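Side-chain contacts in FAA hydrolase family protein (Pseudomonas aeruginosa, PDB 6J5Y), which probably hydrolyses fumarylpyruvate to fumarate and pyruvate as a metal-dependent enzyme of the fumarylacetoacetate hydrolase superfamily, here holding manganese and pyruvate: residues Tyr27-Asn32 against Ala181-Tyr186; Cys94-Glu99 against Phe191-Gly196; Phe52-Asp57 against Arg138-Gly143; Trp106-Gly111 against Ser149-Pro154. One frame throughout, in Å; residues are numbered along the deposited sequence.

Overall arrangement
Contacts 1 and 3 are buried, contact 2 is partly buried near the rim of the chain, and contact 4 lies at the surface. Contacts 1, 3 and 4 all reach the large mixed sheet: strands 26-30 and 50-54, of contacts 1 and 3, are neighbours, and Gly-143 N of contact 3 meets Val-110 O of contact 4 across another strand pair. Contacts 1 and 2 share the surroundings of helix 180-190, where Ser-185 OG lies 2.5 Å from Ile-96 O. Chemistry follows place: contacts 1 and 2 join their segments by van der Waals contact, with no hydrogen bond across, contact 3 places a lysine ammonium beside the metal site, and contact 4 pairs a tyrosine with a histidine.

Contact 1 (Tyr27-Asn32 against Ala181-Tyr186); sequences YCVGRN and AETVSY. With PYR (pyruvic acid), chain B.
Thr-183 meets both Val-29 and Asn-32 through a single methyl group, CG2, and this small three-residue cluster is the tight part of the contact. Val-29 CG2 lies 4.0 Å from Thr-183 CG2, an ordinary van der Waals separation between two methyls. The same methyl, Thr-183 CG2, also meets Asn-32 ND2, at 3.7 Å; this is packing against a methyl, since the amide spends its polar atoms elsewhere, ND2 on Thr-201 O and OD1 on Trp-178 N. Those two bonds, one at each end of the amide, fix its rotation. The threonine torsion (chi1 66°) sets OG1 between the backbone N and the carbonyl carbon, where it bonds back to Val-180 O within its own helix, and directs the methyl at the strand.

The remainder is loose: the nearest CA pair, Val-29 and Thr-183, stands 7.8 Å apart, only 88 Å² is buried in all, and the partly exposed helix face at Glu-182 and Tyr-186 lies away from the strand segment. Beyond the strand lies the ligand pocket, where Arg-31 N donates to pyruvate OXT at 2.8 Å with an N-H...O angle of 164°. Strand 26-30 runs between strands 50-54 and 198-200, leading into the pyruvate-binding backbone at Arg-31, while helix 180-190 packs against it and turns Val-184 and Ser-185 toward helix 98-101.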
# COMPACT_ATOMS: atom_id res chain seq x y z
N TYR A 27 -3.65 -3.06 6.18
CA TYR A 27 -4.95 -3.16 5.48
C TYR A 27 -4.69 -2.63 4.09
O TYR A 27 -3.89 -1.68 3.96
CB TYR A 27 -6.02 -2.34 6.19
CG TYR A 27 -6.43 -2.87 7.55
CD1 TYR A 27 -7.20 -4.01 7.66
CD2 TYR A 27 -6.01 -2.25 8.70
CE1 TYR A 27 -7.60 -4.50 8.90
CE2 TYR A 27 -6.42 -2.71 9.95
CZ TYR A 27 -7.19 -3.85 10.05
OH TYR A 27 -7.57 -4.29 11.28
N CYS A 28 -5.38 -3.21 3.11
CA CYS A 28 -5.24 -2.82 1.70
C CYS A 28 -6.65 -2.68 1.14
O CYS A 28 -7.54 -3.50 1.53
CB CYS A 28 -4.44 -3.85 0.90
SG CYS A 28 -2.77 -4.16 1.53
N VAL A 29 -6.86 -1.65 0.33
CA VAL A 29 -8.16 -1.45 -0.38
C VAL A 29 -7.97 -1.91 -1.82
O VAL A 29 -7.01 -1.44 -2.49
CB VAL A 29 -8.68 -0.00 -0.30
CG1 VAL A 29 -10.10 0.06 -0.84
CG2 VAL A 29 -8.63 0.57 1.10
N GLY A 30 -8.85 -2.80 -2.28
CA GLY A 30 -8.85 -3.29 -3.67
C GLY A 30 -9.89 -2.57 -4.51
O GLY A 30 -11.00 -2.26 -3.99
N ARG A 31 -9.52 -2.29 -5.76
CA ARG A 31 -10.38 -1.66 -6.80
C ARG A 31 -10.88 -0.31 -6.29
O ARG A 31 -12.12 -0.09 -6.27
CB ARG A 31 -11.54 -2.59 -7.18
CG ARG A 31 -11.10 -3.80 -7.99
CD ARG A 31 -12.23 -4.78 -8.32
NE ARG A 31 -11.68 -6.12 -8.42
CZ ARG A 31 -12.33 -7.24 -8.16
NH1 ARG A 31 -13.59 -7.20 -7.79
NH2 ARG A 31 -11.70 -8.40 -8.28
N ASN A 32 -9.97 0.58 -5.86
CA ASN A 32 -10.36 1.89 -5.29
C ASN A 32 -10.12 3.04 -6.28
O ASN A 32 -10.22 4.18 -5.85
CB ASN A 32 -9.63 2.20 -3.98
CG ASN A 32 -10.47 3.06 -3.06
OD1 ASN A 32 -11.67 3.22 -3.27
ND2 ASN A 32 -9.84 3.56 -2.00
N ALA A 181 -10.68 9.25 4.21
CA ALA A 181 -11.68 9.43 5.30
C ALA A 181 -12.72 8.32 5.25
O ALA A 181 -13.03 7.76 6.28
CB ALA A 181 -12.34 10.79 5.17
N GLU A 182 -13.27 8.05 4.08
CA GLU A 182 -14.21 6.93 3.84
C GLU A 182 -13.57 5.58 4.17
O GLU A 182 -14.26 4.73 4.79
CB GLU A 182 -14.65 6.98 2.39
CG GLU A 182 -15.71 8.02 2.11
CD GLU A 182 -15.84 8.33 0.64
OE1 GLU A 182 -14.80 8.62 0.02
OE2 GLU A 182 -16.95 8.26 0.11
N THR A 183 -12.33 5.32 3.72
CA THR A 183 -11.67 4.00 3.90
C THR A 183 -11.46 3.78 5.40
O THR A 183 -11.66 2.66 5.88
CB THR A 183 -10.38 3.85 3.07
OG1 THR A 183 -9.38 4.76 3.52
CG2 THR A 183 -10.59 4.07 1.59
N VAL A 184 -11.03 4.80 6.14
CA VAL A 184 -10.83 4.69 7.61
C VAL A 184 -12.17 4.42 8.30
O VAL A 184 -12.22 3.50 9.10
CB VAL A 184 -10.12 5.95 8.15
CG1 VAL A 184 -10.19 6.06 9.66
CG2 VAL A 184 -8.69 6.01 7.64
N SER A 185 -13.22 5.20 8.01
CA SER A 185 -14.58 4.98 8.55
C SER A 185 -15.01 3.55 8.23
O SER A 185 -15.41 2.85 9.16
CB SER A 185 -15.62 5.95 8.01
OG SER A 185 -15.45 7.20 8.63
N TYR A 186 -14.92 3.13 6.97
CA TYR A 186 -15.54 1.83 6.58
C TYR A 186 -14.73 0.66 7.16
O TYR A 186 -15.32 -0.27 7.70
CB TYR A 186 -15.81 1.77 5.08
CG TYR A 186 -16.72 2.87 4.58
CD1 TYR A 186 -17.55 3.57 5.44
CD2 TYR A 186 -16.75 3.21 3.24
CE1 TYR A 186 -18.39 4.58 4.98
CE2 TYR A 186 -17.59 4.20 2.76
CZ TYR A 186 -18.40 4.90 3.63
OH TYR A 186 -19.20 5.91 3.18
C PYR B . -5.89 -2.83 -5.84
O PYR B . -5.05 -2.04 -5.37
OXT PYR B . -6.83 -2.45 -6.58
CA PYR B . -5.78 -4.08 -5.47
O3 PYR B . -4.90 -4.37 -4.65
CB PYR B . -6.67 -5.21 -5.92

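Contact 2 (Cys94-Glu99 against Phe191-Gly196); sequences CDIPLE and FELRPG
Cys-94 and Glu-192 bring the two backbones closest, with CA atoms 5.0 Å apart, where a loop leading into helix 98-101 meets a loop after helix 180-190 without exchanging a hydrogen bond. Two separate side-chain pairs make up the contact. In the exposed one, Cys-94 SG lies alongside the aliphatic base of Glu-192, 3.7 Å from Glu-192 CG and 3.8 Å from Glu-192 CB. The glutamate's chi1 of -176° swings CG opposite the backbone N, and with the chain extended beyond, its methylenes face the sulfur while the carboxylate leads on away from it. The evidence therefore supports van der Waals contact with the hydrocarbon part, and no polar link through the acid.

The buried pair is purely apolar: Ile-96 CD1 touches Leu-193 CD1 at 4.2 Å, one terminal methyl against another. A chi2 of 164° stretches the isoleucine chain out to its delta methyl, which makes the approach. The two segments together bury 147 Å², a modest area that passes from the surface at the cysteine to the interior at the isoleucine.

Val-184 of helix 180-190 touches both Ile-96 and Leu-193, closing the apolar cluster. Ser-188 OG bonds Ile-96 N, and Ser-185 OG bonds Ile-96 O, so the segment leading into helix 98-101 is held along the last turns of helix 180-190, before the chain goes on to strand 198-200.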
# COMPACT_ATOMS: atom_id res chain seq x y z
N CYS A 94 -13.55 2.49 16.57
CA CYS A 94 -14.59 1.65 15.93
C CYS A 94 -15.65 2.59 15.36
O CYS A 94 -15.95 3.59 16.06
CB CYS A 94 -15.29 0.73 16.93
SG CYS A 94 -14.14 -0.33 17.84
N ASP A 95 -16.21 2.26 14.20
CA ASP A 95 -17.34 3.02 13.61
C ASP A 95 -17.02 4.51 13.68
O ASP A 95 -17.87 5.26 14.18
CB ASP A 95 -18.65 2.75 14.35
CG ASP A 95 -19.16 1.33 14.18
OD1 ASP A 95 -18.48 0.54 13.52
OD2 ASP A 95 -20.25 1.05 14.67
N ILE A 96 -15.86 4.91 13.15
CA ILE A 96 -15.36 6.31 13.19
C ILE A 96 -16.18 7.12 12.20
O ILE A 96 -16.19 6.85 10.99
CB ILE A 96 -13.85 6.37 12.90
CG1 ILE A 96 -13.04 5.53 13.88
CG2 ILE A 96 -13.38 7.82 12.87
CD1 ILE A 96 -11.62 5.24 13.43
N PRO A 97 -16.86 8.19 12.68
CA PRO A 97 -17.57 9.12 11.80
C PRO A 97 -16.67 9.70 10.69
O PRO A 97 -15.52 10.00 10.93
CB PRO A 97 -18.05 10.19 12.78
CG PRO A 97 -18.23 9.41 14.09
CD PRO A 97 -17.02 8.50 14.11
N LEU A 98 -17.23 9.88 9.49
CA LEU A 98 -16.51 10.43 8.30
C LEU A 98 -15.86 11.77 8.66
O LEU A 98 -14.73 12.00 8.25
CB LEU A 98 -17.47 10.61 7.13
CG LEU A 98 -18.14 9.34 6.62
CD1 LEU A 98 -19.15 9.68 5.53
CD2 LEU A 98 -17.11 8.36 6.08
N GLU A 99 -16.54 12.60 9.44
CA GLU A 99 -16.09 13.98 9.77
C GLU A 99 -14.81 13.99 10.62
O GLU A 99 -14.10 15.00 10.57
CB GLU A 99 -17.22 14.73 10.48
CG GLU A 99 -18.43 14.96 9.58
CD GLU A 99 -19.43 13.83 9.56
OE1 GLU A 99 -19.24 12.92 10.37
OE2 GLU A 99 -20.40 13.87 8.75
N PHE A 191 -13.25 -3.84 11.84
CA PHE A 191 -12.07 -4.05 12.72
C PHE A 191 -11.92 -2.83 13.62
O PHE A 191 -12.18 -1.69 13.16
CB PHE A 191 -10.78 -4.21 11.90
CG PHE A 191 -10.86 -5.16 10.73
CD1 PHE A 191 -10.68 -6.53 10.91
CD2 PHE A 191 -11.12 -4.69 9.45
CE1 PHE A 191 -10.75 -7.40 9.82
CE2 PHE A 191 -11.19 -5.55 8.38
CZ PHE A 191 -11.01 -6.91 8.57
N GLU A 192 -11.46 -3.02 14.85
CA GLU A 192 -11.03 -1.87 15.68
C GLU A 192 -9.68 -1.37 15.15
O GLU A 192 -8.69 -2.09 15.23
CB GLU A 192 -10.90 -2.25 17.16
CG GLU A 192 -10.55 -1.06 18.01
CD GLU A 192 -10.36 -1.38 19.48
OE1 GLU A 192 -10.38 -2.57 19.83
OE2 GLU A 192 -10.13 -0.44 20.24
N LEU A 193 -9.62 -0.14 14.64
CA LEU A 193 -8.32 0.38 14.17
C LEU A 193 -7.51 0.74 15.42
O LEU A 193 -8.10 1.02 16.45
CB LEU A 193 -8.52 1.57 13.24
CG LEU A 193 -9.35 1.27 11.99
CD1 LEU A 193 -9.39 2.49 11.08
CD2 LEU A 193 -8.82 0.05 11.25
N ARG A 194 -6.20 0.60 15.34
CA ARG A 194 -5.29 0.90 16.48
C ARG A 194 -4.09 1.65 15.95
O ARG A 194 -3.78 1.57 14.75
CB ARG A 194 -4.85 -0.40 17.17
CG ARG A 194 -5.99 -1.18 17.81
CD ARG A 194 -6.58 -0.49 19.01
NE ARG A 194 -5.57 -0.40 20.05
CZ ARG A 194 -5.45 0.60 20.92
NH1 ARG A 194 -6.23 1.67 20.84
NH2 ARG A 194 -4.50 0.56 21.83
N PRO A 195 -3.34 2.36 16.83
CA PRO A 195 -2.12 3.03 16.40
C PRO A 195 -1.17 1.98 15.83
O PRO A 195 -1.10 0.90 16.39
CB PRO A 195 -1.59 3.73 17.67
CG PRO A 195 -2.81 3.83 18.56
CD PRO A 195 -3.63 2.58 18.26
N GLY A 196 -0.49 2.32 14.73
CA GLY A 196 0.45 1.42 14.05
C GLY A 196 -0.14 0.82 12.79
O GLY A 196 0.65 0.35 11.95

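Contact 3 (Phe52-Asp57 against Arg138-Gly143); sequences FCKPAD and RSAPIG
Lys-54 reaches across to Ser-139 and Ala-140 inside the mixed beta-sheet core of this FAH-family fold, linking strand 50-54 to strand 140-147. A salt bridge places the lysine next to the metal site: Lys-54 NZ pairs with Asp-113 OD1, and Asp-113 is a manganese ligand, so the lysine is a second-shell residue that probably helps to position that carboxylate and balance its charge.

Hydrogen bonding adds to this. Lys-54 NZ donates to Ser-139 O at 3.0 Å and weakly to Ser-139 OG at 3.2 Å, while Lys-134 O supplies a further acceptor. The serine hydroxyl is also hydrogen-bonded to Phe-136 O. Together with the carboxylate, these acceptors surround the buried ammonium group and probably satisfy it.

Apolar contact supports the same side chain: Lys-54 CD lies 3.9 Å from Ala-140 CB, and the methylene chain stays extended until a bend at its last torsion (chi4 -98°) turns NZ toward its acceptors.

A water-mediated link stands apart from the lysine. Water 1 donates to Asp-57 O at 2.8 Å and accepts from Arg-138 N at 2.9 Å, joining the two backbones where their side chains diverge.

At the lysine's main acceptor in this contact, the C=O...NZ angle is 115° and Lys-54 NZ sits 62° out of the carbonyl plane of Ser-139, above it.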
# COMPACT_ATOMS: atom_id res chain seq x y z
N PHE A 52 -8.37 -6.32 2.10
CA PHE A 52 -7.52 -7.49 2.40
C PHE A 52 -6.35 -6.99 3.25
O PHE A 52 -6.32 -5.78 3.58
CB PHE A 52 -7.08 -8.20 1.13
CG PHE A 52 -6.24 -7.38 0.17
CD1 PHE A 52 -6.85 -6.56 -0.77
CD2 PHE A 52 -4.87 -7.49 0.17
CE1 PHE A 52 -6.10 -5.87 -1.71
CE2 PHE A 52 -4.11 -6.75 -0.74
CZ PHE A 52 -4.73 -5.93 -1.67
N CYS A 53 -5.48 -7.92 3.62
CA CYS A 53 -4.39 -7.69 4.59
C CYS A 53 -3.10 -8.33 4.10
O CYS A 53 -3.12 -9.22 3.21
CB CYS A 53 -4.73 -8.21 5.97
SG CYS A 53 -6.12 -7.34 6.75
N LYS A 54 -2.01 -7.78 4.62
CA LYS A 54 -0.66 -8.34 4.54
C LYS A 54 -0.15 -8.35 5.96
O LYS A 54 -0.58 -7.53 6.77
CB LYS A 54 0.26 -7.48 3.68
CG LYS A 54 -0.18 -7.29 2.24
CD LYS A 54 0.68 -6.27 1.53
CE LYS A 54 0.25 -6.04 0.10
NZ LYS A 54 1.08 -6.84 -0.82
N PRO A 55 0.79 -9.25 6.28
CA PRO A 55 1.47 -9.18 7.58
C PRO A 55 2.37 -7.93 7.65
O PRO A 55 2.94 -7.50 6.63
CB PRO A 55 2.25 -10.51 7.63
CG PRO A 55 2.44 -10.90 6.18
CD PRO A 55 1.21 -10.39 5.45
N ALA A 56 2.47 -7.35 8.85
CA ALA A 56 3.38 -6.24 9.17
C ALA A 56 4.74 -6.55 8.54
O ALA A 56 5.36 -5.61 8.05
CB ALA A 56 3.53 -6.08 10.67
N ASP A 57 5.21 -7.80 8.64
CA ASP A 57 6.61 -8.15 8.27
C ASP A 57 6.77 -8.35 6.76
O ASP A 57 7.89 -8.64 6.34
CB ASP A 57 7.20 -9.30 9.09
CG ASP A 57 6.52 -10.65 9.05
OD1 ASP A 57 5.75 -10.93 8.11
OD2 ASP A 57 6.81 -11.43 9.95
N ARG A 138 7.89 -9.85 1.71
CA ARG A 138 8.43 -8.55 1.24
C ARG A 138 7.51 -8.01 0.15
O ARG A 138 8.01 -7.45 -0.84
CB ARG A 138 9.87 -8.76 0.77
CG ARG A 138 10.81 -9.20 1.89
CD ARG A 138 12.26 -9.19 1.45
NE ARG A 138 13.10 -9.17 2.63
CZ ARG A 138 13.99 -8.23 2.94
NH1 ARG A 138 14.69 -8.35 4.06
NH2 ARG A 138 14.21 -7.20 2.14
N SER A 139 6.20 -8.11 0.36
CA SER A 139 5.16 -7.77 -0.64
C SER A 139 4.72 -6.31 -0.49
O SER A 139 3.88 -5.89 -1.31
CB SER A 139 3.98 -8.70 -0.55
OG SER A 139 3.31 -8.59 0.69
N ALA A 140 5.29 -5.55 0.46
CA ALA A 140 4.87 -4.16 0.72
C ALA A 140 6.05 -3.24 0.98
O ALA A 140 6.21 -2.75 2.09
CB ALA A 140 3.88 -4.08 1.86
N PRO A 141 6.83 -2.89 -0.07
CA PRO A 141 7.78 -1.79 0.03
C PRO A 141 7.08 -0.46 0.34
O PRO A 141 6.00 -0.19 -0.17
CB PRO A 141 8.45 -1.79 -1.35
CG PRO A 141 8.26 -3.22 -1.85
CD PRO A 141 6.85 -3.52 -1.41
N ILE A 142 7.72 0.38 1.14
CA ILE A 142 7.13 1.69 1.55
C ILE A 142 8.25 2.69 1.82
O ILE A 142 9.31 2.28 2.32
CB ILE A 142 6.24 1.47 2.79
CG1 ILE A 142 5.42 2.71 3.11
CG2 ILE A 142 7.06 1.01 3.98
CD1 ILE A 142 4.40 2.48 4.21
N GLY A 143 8.00 3.97 1.51
CA GLY A 143 8.94 5.07 1.75
C GLY A 143 8.85 5.57 3.18
O GLY A 143 8.04 5.08 3.97
O HOH W 1 8.31 -10.71 4.48

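Contact 4 (Trp106-Gly111 against Ser149-Pro154); sequences WGYAVG and SQVGHP
Tyr-108 and His-153 each turn CG anti to the carbonyl carbon (chi1 -59° and -54°), and from there the side chains cross at about a right angle, bringing Tyr-108 OH to the edge of the imidazole. Tyr-108 OH and His-153 ND1 are 2.8 Å apart, a hydrogen bond in which either could be the donor. Each partner lies near the plane of the other's ring. The rings themselves meet rim to rim, with centroids 5.9 Å apart and planes at 70°, so neither stacks on the other.

Pro-154 comes over one face of the tyrosine in a CH-pi contact: its CD stands 4.1 Å from the centroid of the Tyr-108 ring, displaced toward the rim. Val-151 CG2 adds an oblique apolar touch, 4.2 Å from Tyr-108 CD1. Nearby, Gly-152, with positive phi, ends helix 148-151 and lets the chain swing back to the ring. At the start of both segments water 2 joins the backbones, donating to Trp-106 O and accepting from Ser-149 N.

The chemistry implies a ring held across this contact by a hydrogen bond at its hydroxyl and by hydrocarbon over one face, tying the turn after the helix to strand 105-116; Gly-152 O, 3.4 Å from Tyr-108 CE1, is buried here without a hydrogen-bond partner.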
# COMPACT_ATOMS: atom_id res chain seq x y z
N TRP A 106 -2.14 9.63 11.37
CA TRP A 106 -0.92 10.29 11.86
C TRP A 106 -0.04 10.78 10.70
O TRP A 106 0.77 11.72 10.92
CB TRP A 106 -0.12 9.34 12.75
CG TRP A 106 0.92 10.09 13.52
CD1 TRP A 106 0.74 10.74 14.70
CD2 TRP A 106 2.29 10.29 13.15
NE1 TRP A 106 1.91 11.33 15.10
CE2 TRP A 106 2.88 11.08 14.16
CE3 TRP A 106 3.08 9.90 12.07
CZ2 TRP A 106 4.21 11.47 14.12
CZ3 TRP A 106 4.40 10.28 12.03
CH2 TRP A 106 4.96 11.05 13.05
N GLY A 107 -0.08 10.11 9.55
CA GLY A 107 0.88 10.39 8.46
C GLY A 107 0.61 9.59 7.21
O GLY A 107 -0.35 8.77 7.21
N TYR A 108 1.42 9.83 6.17
CA TYR A 108 1.24 9.30 4.79
C TYR A 108 2.61 8.89 4.23
O TYR A 108 3.65 9.42 4.68
CB TYR A 108 0.54 10.33 3.90
CG TYR A 108 -0.82 10.77 4.36
CD1 TYR A 108 -0.96 11.78 5.30
CD2 TYR A 108 -1.99 10.21 3.83
CE1 TYR A 108 -2.20 12.21 5.73
CE2 TYR A 108 -3.24 10.63 4.27
CZ TYR A 108 -3.35 11.64 5.21
OH TYR A 108 -4.58 12.05 5.69
N ALA A 109 2.64 7.87 3.37
CA ALA A 109 3.87 7.42 2.69
C ALA A 109 3.52 6.86 1.31
O ALA A 109 2.34 6.60 1.04
CB ALA A 109 4.57 6.41 3.57
N VAL A 110 4.51 6.75 0.43
CA VAL A 110 4.39 6.05 -0.88
C VAL A 110 4.56 4.55 -0.63
O VAL A 110 5.54 4.19 0.03
CB VAL A 110 5.47 6.55 -1.86
CG1 VAL A 110 5.25 5.96 -3.25
CG2 VAL A 110 5.53 8.07 -1.88
N GLY A 111 3.68 3.71 -1.17
CA GLY A 111 3.78 2.26 -1.03
C GLY A 111 3.61 1.53 -2.34
O GLY A 111 3.04 2.09 -3.27
N SER A 149 1.18 16.48 10.59
CA SER A 149 1.66 17.73 11.23
C SER A 149 2.49 18.52 10.22
O SER A 149 2.43 19.76 10.26
CB SER A 149 2.42 17.47 12.51
OG SER A 149 3.73 16.99 12.22
N GLN A 150 3.22 17.85 9.31
CA GLN A 150 3.96 18.50 8.20
C GLN A 150 3.01 18.71 7.01
O GLN A 150 2.83 19.88 6.62
CB GLN A 150 5.19 17.71 7.75
CG GLN A 150 6.34 17.72 8.76
CD GLN A 150 7.43 16.72 8.41
OE1 GLN A 150 8.14 16.21 9.28
NE2 GLN A 150 7.56 16.41 7.13
N VAL A 151 2.40 17.65 6.48
CA VAL A 151 1.81 17.61 5.10
C VAL A 151 0.29 17.73 5.14
O VAL A 151 -0.34 17.70 4.03
CB VAL A 151 2.24 16.32 4.36
CG1 VAL A 151 3.76 16.22 4.20
CG2 VAL A 151 1.68 15.07 5.03
N GLY A 152 -0.31 17.84 6.33
CA GLY A 152 -1.77 17.89 6.52
C GLY A 152 -2.45 16.60 6.08
O GLY A 152 -1.84 15.52 6.21
N HIS A 153 -3.68 16.70 5.57
CA HIS A 153 -4.44 15.54 5.03
C HIS A 153 -4.79 15.86 3.59
O HIS A 153 -5.85 16.39 3.31
CB HIS A 153 -5.66 15.22 5.90
CG HIS A 153 -5.32 15.02 7.34
ND1 HIS A 153 -4.78 13.83 7.82
CD2 HIS A 153 -5.42 15.85 8.41
CE1 HIS A 153 -4.57 13.93 9.12
NE2 HIS A 153 -4.98 15.15 9.51
N PRO A 154 -3.89 15.53 2.64
CA PRO A 154 -4.08 15.91 1.25
C PRO A 154 -5.24 15.12 0.63
O PRO A 154 -5.36 13.93 0.88
CB PRO A 154 -2.74 15.55 0.59
CG PRO A 154 -2.24 14.41 1.43
CD PRO A 154 -2.68 14.72 2.84
O HOH W 2 1.24 14.08 12.40